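Local coordinates for Endoglucanase(Endo-1,4-beta-glucanase)protein (Pseudomonas stutzeri, PDB 6R2J) that probably hydrolyses internal beta-1,4-glucosidic bonds of cellulose as a family 5 endoglucanase, and binds cellobiose, at residues 107-110 with 115-118; 140-145 with 150-155; 289-292 with 298-301. All blocks are in the same frame, centred on the assembly; numbering follows the deposited sequence.

Contact 1. Residues 107-110 with 115-118; sequences ELIG and PYEA
Tyr-116 lays its ring against the backbone of Gly-110. Its CE1 is 3.4 Å from Gly-110 CA, and its CD1 is 3.5 Å from the same atom. The ring meets the glycine at a slant. The fit depends on the missing side chain. A beta carbon on Gly-110 would run into Tyr-116 CE1, and at phi 105° it would also press on the carbonyl oxygen of Ile-109. That oxygen, Ile-109 O, lies 3.9 Å from Tyr-116 CE1. On the side-chain level the touch is light: Ile-109 CG2 is 4.4 Å from Tyr-116 CD1, and the rest of the isoleucine turns inward to other partners. No hydrogen bond joins the two segments.

Two things position the ring. With chi1 at -80°, Tyr-116 CG sits opposite its own carbonyl carbon, which brings CD1 and CE1 up against the glycine. The hydroxyl is then fixed at the far end by a hydrogen bond to Leu-151 O. An alanine in place of Tyr-116 is likely to leave Leu-151 O without this partner and Gly-110 without its cover. Pro-115, the residue before, holds the N-cap position, and its carbonyl starts the helix: Ala-118 N bonds to Pro-115 O at 3.0 Å.

The segments flank a short loop of four residues, with Gly-110 CA 4.7 Å from Pro-115 CA. Near its start, Leu-108 O bonds to Ser-111 OG. The loop belongs to the connection from the third strand of the beta/alpha barrel, 93-98, to helix 116-130. A small antiparallel hairpin, ending in strand 107-108, is inserted there. Ile-109 packs on Tyr-119 of that helix and on Met-142. Ile-109 and Tyr-116 both also touch Ala-155, which ties the loop to the neighbouring helix 152-166.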
# COMPACT_ATOMS: atom_id res chain seq x y z
N GLU A 107 -7.14 18.67 7.51
CA GLU A 107 -7.44 18.64 8.94
C GLU A 107 -7.31 17.21 9.42
O GLU A 107 -7.56 16.27 8.67
CB GLU A 107 -8.87 19.13 9.19
CG GLU A 107 -9.12 20.58 8.79
CD GLU A 107 -8.77 21.56 9.89
OE1 GLU A 107 -8.71 22.77 9.62
OE2 GLU A 107 -8.56 21.12 11.04
N LEU A 108 -6.96 17.06 10.71
CA LEU A 108 -6.68 15.74 11.28
C LEU A 108 -7.97 14.94 11.53
O LEU A 108 -8.95 15.47 12.06
CB LEU A 108 -5.90 15.87 12.59
CG LEU A 108 -4.41 16.23 12.50
CD1 LEU A 108 -3.78 16.46 13.83
CD2 LEU A 108 -3.73 15.10 11.76
N ILE A 109 -7.98 13.68 11.10
CA ILE A 109 -9.06 12.77 11.44
C ILE A 109 -9.05 12.58 12.95
O ILE A 109 -8.04 12.16 13.53
CB ILE A 109 -8.90 11.43 10.70
CG1 ILE A 109 -8.77 11.63 9.18
CG2 ILE A 109 -10.10 10.52 11.00
CD1 ILE A 109 -8.29 10.40 8.41
N GLY A 110 -10.17 12.88 13.61
CA GLY A 110 -10.25 12.90 15.05
C GLY A 110 -10.28 14.29 15.63
O GLY A 110 -10.50 14.45 16.84
N PRO A 115 -14.53 14.42 12.53
CA PRO A 115 -14.67 13.44 13.62
C PRO A 115 -14.40 12.02 13.13
O PRO A 115 -14.44 11.70 11.94
CB PRO A 115 -16.11 13.64 14.12
CG PRO A 115 -16.46 15.08 13.66
CD PRO A 115 -15.74 15.25 12.35
N TYR A 116 -14.07 11.18 14.10
CA TYR A 116 -13.92 9.76 13.84
C TYR A 116 -15.13 9.17 13.13
O TYR A 116 -14.98 8.27 12.31
CB TYR A 116 -13.77 9.10 15.20
CG TYR A 116 -12.41 9.18 15.83
CD1 TYR A 116 -11.28 9.60 15.13
CD2 TYR A 116 -12.25 8.75 17.14
CE1 TYR A 116 -10.02 9.57 15.72
CE2 TYR A 116 -11.02 8.76 17.74
CZ TYR A 116 -9.91 9.16 17.04
OH TYR A 116 -8.72 9.14 17.70
N GLU A 117 -16.34 9.64 13.47
CA GLU A 117 -17.56 9.13 12.83
C GLU A 117 -17.59 9.42 11.33
O GLU A 117 -18.24 8.70 10.58
CB GLU A 117 -18.79 9.74 13.54
CG GLU A 117 -20.17 9.16 13.13
CD GLU A 117 -20.13 7.68 12.67
OE1 GLU A 117 -20.60 7.38 11.54
OE2 GLU A 117 -19.65 6.82 13.45
N ALA A 118 -16.95 10.50 10.89
CA ALA A 118 -16.94 10.82 9.46
C ALA A 118 -16.07 9.84 8.68
O ALA A 118 -16.39 9.46 7.55
CB ALA A 118 -16.47 12.26 9.29

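Contact 2. Residues 140-145 with 150-155; sequences DIMNEP and GLWPGA. With BGC (beta-D-glucopyranose), chain E.
Trp-152 turns its indole toward Pro-145 and Met-142 because CG stands opposite the backbone N, chi1 170°. In Met-142, CB points at the indole and chi1 of -176° lays CG alongside it; the bends at chi2 and chi3 then lead the sulfur and CE away. Pro-145 makes a CH-pi contact. Its CG lies over one face of Trp-152, 3.5 Å from the centroid of the five-membered ring and only 8° off the ring normal. The six-membered end meets the other residues at a slant. Met-142 CB presses to 3.2 Å from Trp-152 CH2, a tight packing. Ile-141 CD1 reaches the same CH2 more loosely, at 4.2 Å.

The indole nitrogen is buried but satisfied: Trp-152 NE1 is hydrogen-bonded to Glu-175 O. This bond, with the proline on one face, would restrain the rotation of the ring. Glu-175 also accepts, through OE1, a hydrogen bond from Glu-144 N.

Just before Pro-145, the side chain of Glu-144 reaches out of the packing, extended beyond CG. Its carboxylate lies beside the C6 end of the bound glucose unit, and OE2 is hydrogen-bonded to His-206 ND1.

Asn-143, Glu-144 and Pro-145 form the Asn-Glu-Pro sequence at the end of the fourth strand of a TIM barrel, as in other family 5 cellulases. There the glutamate is the acid/base residue, and Glu-144 lines the glycan pocket here, consistent with that role. The indole packs behind the loop that carries Glu-144, at the strand-to-helix connection of a beta-alpha unit.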
# COMPACT_ATOMS: atom_id res chain seq x y z
N ASP A 140 -6.62 -0.76 2.66
CA ASP A 140 -5.55 -0.04 3.35
C ASP A 140 -6.20 1.27 3.76
O ASP A 140 -6.29 2.23 2.99
CB ASP A 140 -4.37 0.08 2.39
CG ASP A 140 -3.12 0.61 3.05
OD1 ASP A 140 -3.21 1.23 4.15
OD2 ASP A 140 -2.04 0.42 2.41
N ILE A 141 -6.75 1.27 4.98
CA ILE A 141 -7.64 2.35 5.39
C ILE A 141 -6.94 3.70 5.54
O ILE A 141 -7.61 4.73 5.52
CB ILE A 141 -8.40 1.96 6.68
CG1 ILE A 141 -7.47 1.70 7.85
CG2 ILE A 141 -9.24 0.71 6.47
CD1 ILE A 141 -8.16 1.59 9.20
N MET A 142 -5.62 3.74 5.65
CA MET A 142 -4.95 5.04 5.66
C MET A 142 -3.48 4.87 5.32
O MET A 142 -2.79 4.09 5.96
CB MET A 142 -5.05 5.70 7.04
CG MET A 142 -4.47 7.11 7.14
SD MET A 142 -5.23 8.22 5.94
CE MET A 142 -6.97 8.01 6.31
N ASN A 143 -2.99 5.68 4.39
CA ASN A 143 -1.58 5.78 4.07
C ASN A 143 -0.84 6.76 4.99
O ASN A 143 -1.25 7.92 5.18
CB ASN A 143 -1.42 6.20 2.59
CG ASN A 143 0.04 6.38 2.16
OD1 ASN A 143 0.73 5.40 1.96
ND2 ASN A 143 0.50 7.64 2.01
N GLU A 144 0.25 6.27 5.57
CA GLU A 144 1.26 7.10 6.24
C GLU A 144 0.70 8.16 7.20
O GLU A 144 0.98 9.35 7.04
CB GLU A 144 2.24 7.69 5.25
CG GLU A 144 3.08 6.59 4.55
CD GLU A 144 4.18 7.12 3.62
OE1 GLU A 144 4.33 8.35 3.44
OE2 GLU A 144 4.88 6.26 3.02
N PRO A 145 -0.01 7.75 8.24
CA PRO A 145 -0.32 8.68 9.33
C PRO A 145 0.94 9.34 9.85
O PRO A 145 1.97 8.69 10.04
CB PRO A 145 -0.97 7.82 10.41
CG PRO A 145 -1.00 6.44 9.89
CD PRO A 145 -0.51 6.38 8.47
N GLY A 150 -1.84 11.81 18.64
CA GLY A 150 -2.49 10.74 19.38
C GLY A 150 -3.80 10.30 18.80
O GLY A 150 -4.49 9.52 19.44
N LEU A 151 -4.16 10.79 17.61
CA LEU A 151 -5.48 10.54 17.07
C LEU A 151 -5.54 9.33 16.17
O LEU A 151 -6.63 8.79 15.96
CB LEU A 151 -5.98 11.74 16.26
CG LEU A 151 -6.23 13.01 17.05
CD1 LEU A 151 -6.56 14.12 16.11
CD2 LEU A 151 -7.34 12.75 18.05
N TRP A 152 -4.40 8.89 15.60
CA TRP A 152 -4.47 7.81 14.62
C TRP A 152 -5.05 6.49 15.19
O TRP A 152 -5.89 5.87 14.51
CB TRP A 152 -3.12 7.65 13.89
CG TRP A 152 -3.11 6.39 13.05
CD1 TRP A 152 -2.23 5.35 13.14
CD2 TRP A 152 -4.08 5.99 12.05
NE1 TRP A 152 -2.56 4.36 12.24
CE2 TRP A 152 -3.69 4.73 11.56
CE3 TRP A 152 -5.19 6.59 11.48
CZ2 TRP A 152 -4.40 4.06 10.57
CZ3 TRP A 152 -5.90 5.92 10.51
CH2 TRP A 152 -5.50 4.67 10.07
N PRO A 153 -4.64 6.00 16.37
CA PRO A 153 -5.14 4.67 16.80
C PRO A 153 -6.66 4.59 16.96
O PRO A 153 -7.28 3.60 16.55
CB PRO A 153 -4.38 4.44 18.12
CG PRO A 153 -3.06 5.21 17.92
CD PRO A 153 -3.49 6.46 17.18
N GLY A 154 -7.28 5.63 17.53
CA GLY A 154 -8.73 5.66 17.60
C GLY A 154 -9.41 5.73 16.25
O GLY A 154 -10.51 5.19 16.08
N ALA A 155 -8.81 6.44 15.30
CA ALA A 155 -9.40 6.54 13.96
C ALA A 155 -9.36 5.20 13.26
O ALA A 155 -10.33 4.80 12.61
CB ALA A 155 -8.63 7.57 13.13
C2 BGC E . 9.31 7.69 6.83
C3 BGC E . 8.64 6.36 6.79
C4 BGC E . 7.96 6.34 5.46
C5 BGC E . 8.62 7.08 4.33
C6 BGC E . 7.71 6.80 3.17
C1 BGC E . 9.82 8.53 5.62
O2 BGC E . 10.23 7.62 7.99
O3 BGC E . 7.69 6.18 7.84
O4 BGC E . 7.77 4.95 5.37
O5 BGC E . 8.65 8.54 4.71
O6 BGC E . 7.98 7.82 2.17

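Contact 3. Residues 289-292 with 298-301; sequences WGTY and PRNG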
# COMPACT_ATOMS: atom_id res chain seq x y z
N TRP A 289 3.87 8.69 -14.77
CA TRP A 289 5.13 8.85 -14.06
C TRP A 289 6.28 9.43 -14.90
O TRP A 289 7.37 9.70 -14.35
CB TRP A 289 5.58 7.50 -13.52
CG TRP A 289 4.79 7.00 -12.38
CD1 TRP A 289 4.03 5.87 -12.35
CD2 TRP A 289 4.71 7.57 -11.07
NE1 TRP A 289 3.47 5.72 -11.11
CE2 TRP A 289 3.88 6.75 -10.31
CE3 TRP A 289 5.27 8.71 -10.48
CZ2 TRP A 289 3.58 7.02 -8.99
CZ3 TRP A 289 4.96 8.99 -9.17
CH2 TRP A 289 4.13 8.14 -8.44
N GLY A 290 6.08 9.63 -16.20
CA GLY A 290 7.14 10.18 -17.01
C GLY A 290 8.45 9.46 -16.77
O GLY A 290 8.52 8.22 -16.79
N THR A 291 9.52 10.23 -16.52
CA THR A 291 10.84 9.67 -16.27
C THR A 291 11.17 9.58 -14.78
O THR A 291 12.34 9.54 -14.42
CB THR A 291 11.91 10.43 -17.05
OG1 THR A 291 11.89 11.82 -16.69
CG2 THR A 291 11.66 10.29 -18.54
N TYR A 292 10.16 9.56 -13.92
CA TYR A 292 10.40 9.34 -12.49
C TYR A 292 11.39 8.18 -12.28
O TYR A 292 11.19 7.07 -12.78
CB TYR A 292 9.05 9.09 -11.82
CG TYR A 292 9.04 8.88 -10.32
CD1 TYR A 292 9.82 9.65 -9.47
CD2 TYR A 292 8.26 7.87 -9.77
CE1 TYR A 292 9.81 9.42 -8.08
CE2 TYR A 292 8.23 7.63 -8.39
CZ TYR A 292 8.99 8.41 -7.54
OH TYR A 292 8.92 8.14 -6.16
N PRO A 298 7.16 0.35 -17.75
CA PRO A 298 8.03 0.26 -18.93
C PRO A 298 7.87 1.44 -19.89
O PRO A 298 6.88 2.18 -19.91
CB PRO A 298 7.59 -1.04 -19.60
CG PRO A 298 6.19 -1.27 -19.10
CD PRO A 298 6.23 -0.80 -17.69
N ARG A 299 8.92 1.60 -20.68
CA ARG A 299 9.09 2.74 -21.57
C ARG A 299 9.54 2.16 -22.89
O ARG A 299 10.56 1.48 -22.93
CB ARG A 299 10.22 3.66 -21.10
CG ARG A 299 10.07 4.17 -19.71
CD ARG A 299 11.31 4.90 -19.25
NE ARG A 299 11.13 5.27 -17.85
CZ ARG A 299 11.92 6.08 -17.16
NH1 ARG A 299 12.99 6.61 -17.75
NH2 ARG A 299 11.65 6.34 -15.87
N ASN A 300 8.81 2.47 -23.96
CA ASN A 300 9.16 1.97 -25.28
C ASN A 300 9.05 0.46 -25.33
O ASN A 300 9.70 -0.18 -26.17
CB ASN A 300 10.59 2.34 -25.68
CG ASN A 300 11.06 3.64 -25.04
OD1 ASN A 300 11.96 3.66 -24.16
ND2 ASN A 300 10.48 4.74 -25.50
N GLY A 301 8.21 -0.11 -24.47
CA GLY A 301 8.16 -1.55 -24.34
C GLY A 301 9.38 -2.16 -23.68
O GLY A 301 9.50 -3.39 -23.60
O HOH W 1 14.55 7.93 -15.46
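Gly-290 and Thr-291 are the corners of a type II' beta turn from Trp-289 to Tyr-292, closed by Tyr-292 N to Trp-289 O at 2.8 Å, and they meet Arg-299. Gly-290 takes the first corner with phi 48° and psi -130°, angles that suit a residue without a side chain.

Arg-299 is extended from CG to NE, which sends its guanidinium across to the turn. One face of that group lies against the turn backbone: Thr-291 CA is 3.5 Å from Arg-299 NH2, and Gly-290 O is 3.8 Å from the same nitrogen. Tyr-292 O lies instead at the edge, near the guanidinium plane, 3.2 Å from Arg-299 NH2. The threonine side chain crosses the arginine at about a right angle, with Thr-291 CG2 4.0 Å from Arg-299 NH1.

A water completes the link. It donates to Thr-291 O at 2.9 Å and accepts from Arg-299 NH1 at 3.1 Å. The guanidinium thus packs by its face on the turn, with the water bridge its clear polar link. Arg-304 brings a second, like-charged guanidinium close to Arg-299 NH2.

This is a surface contact within one long loop, which follows the last barrel strand, 280-285, and leads to helix 305-311. Trp-289, at the start of the turn, bonds through NE1 to Gly-285 O and meets Phe-23 edge-to-face. The Tyr-292 side chain packs on Trp-283 and is about 8 Å from a bound glucose, so the turn lies near the glycan site. Pro-298 rests on Tyr-46 and Tyr-47 of helix 41-49.

Overall arrangement
The contacts follow one another along the chain, and all three involve the loops that follow strands of the parallel TIM barrel. Contacts 1 and 2 are neighbours, with centres 10 Å apart. They touch where helices 116-130 and 152-166 begin: Tyr-116 CE1 packs on Ala-155 N at 3.4 Å. Contact 1 thus backs contact 2, whose loop follows strand 136-140 and reaches the glycan pocket. Contact 3 lies on the opposite side of the chain's centre, after the last strand, 280-285. Its centre is about 33 Å from that of contact 2 and 38 Å from that of contact 1. Its nearest atoms are about 10 Å from contact 2 and about 21 Å from contact 1, so it touches neither.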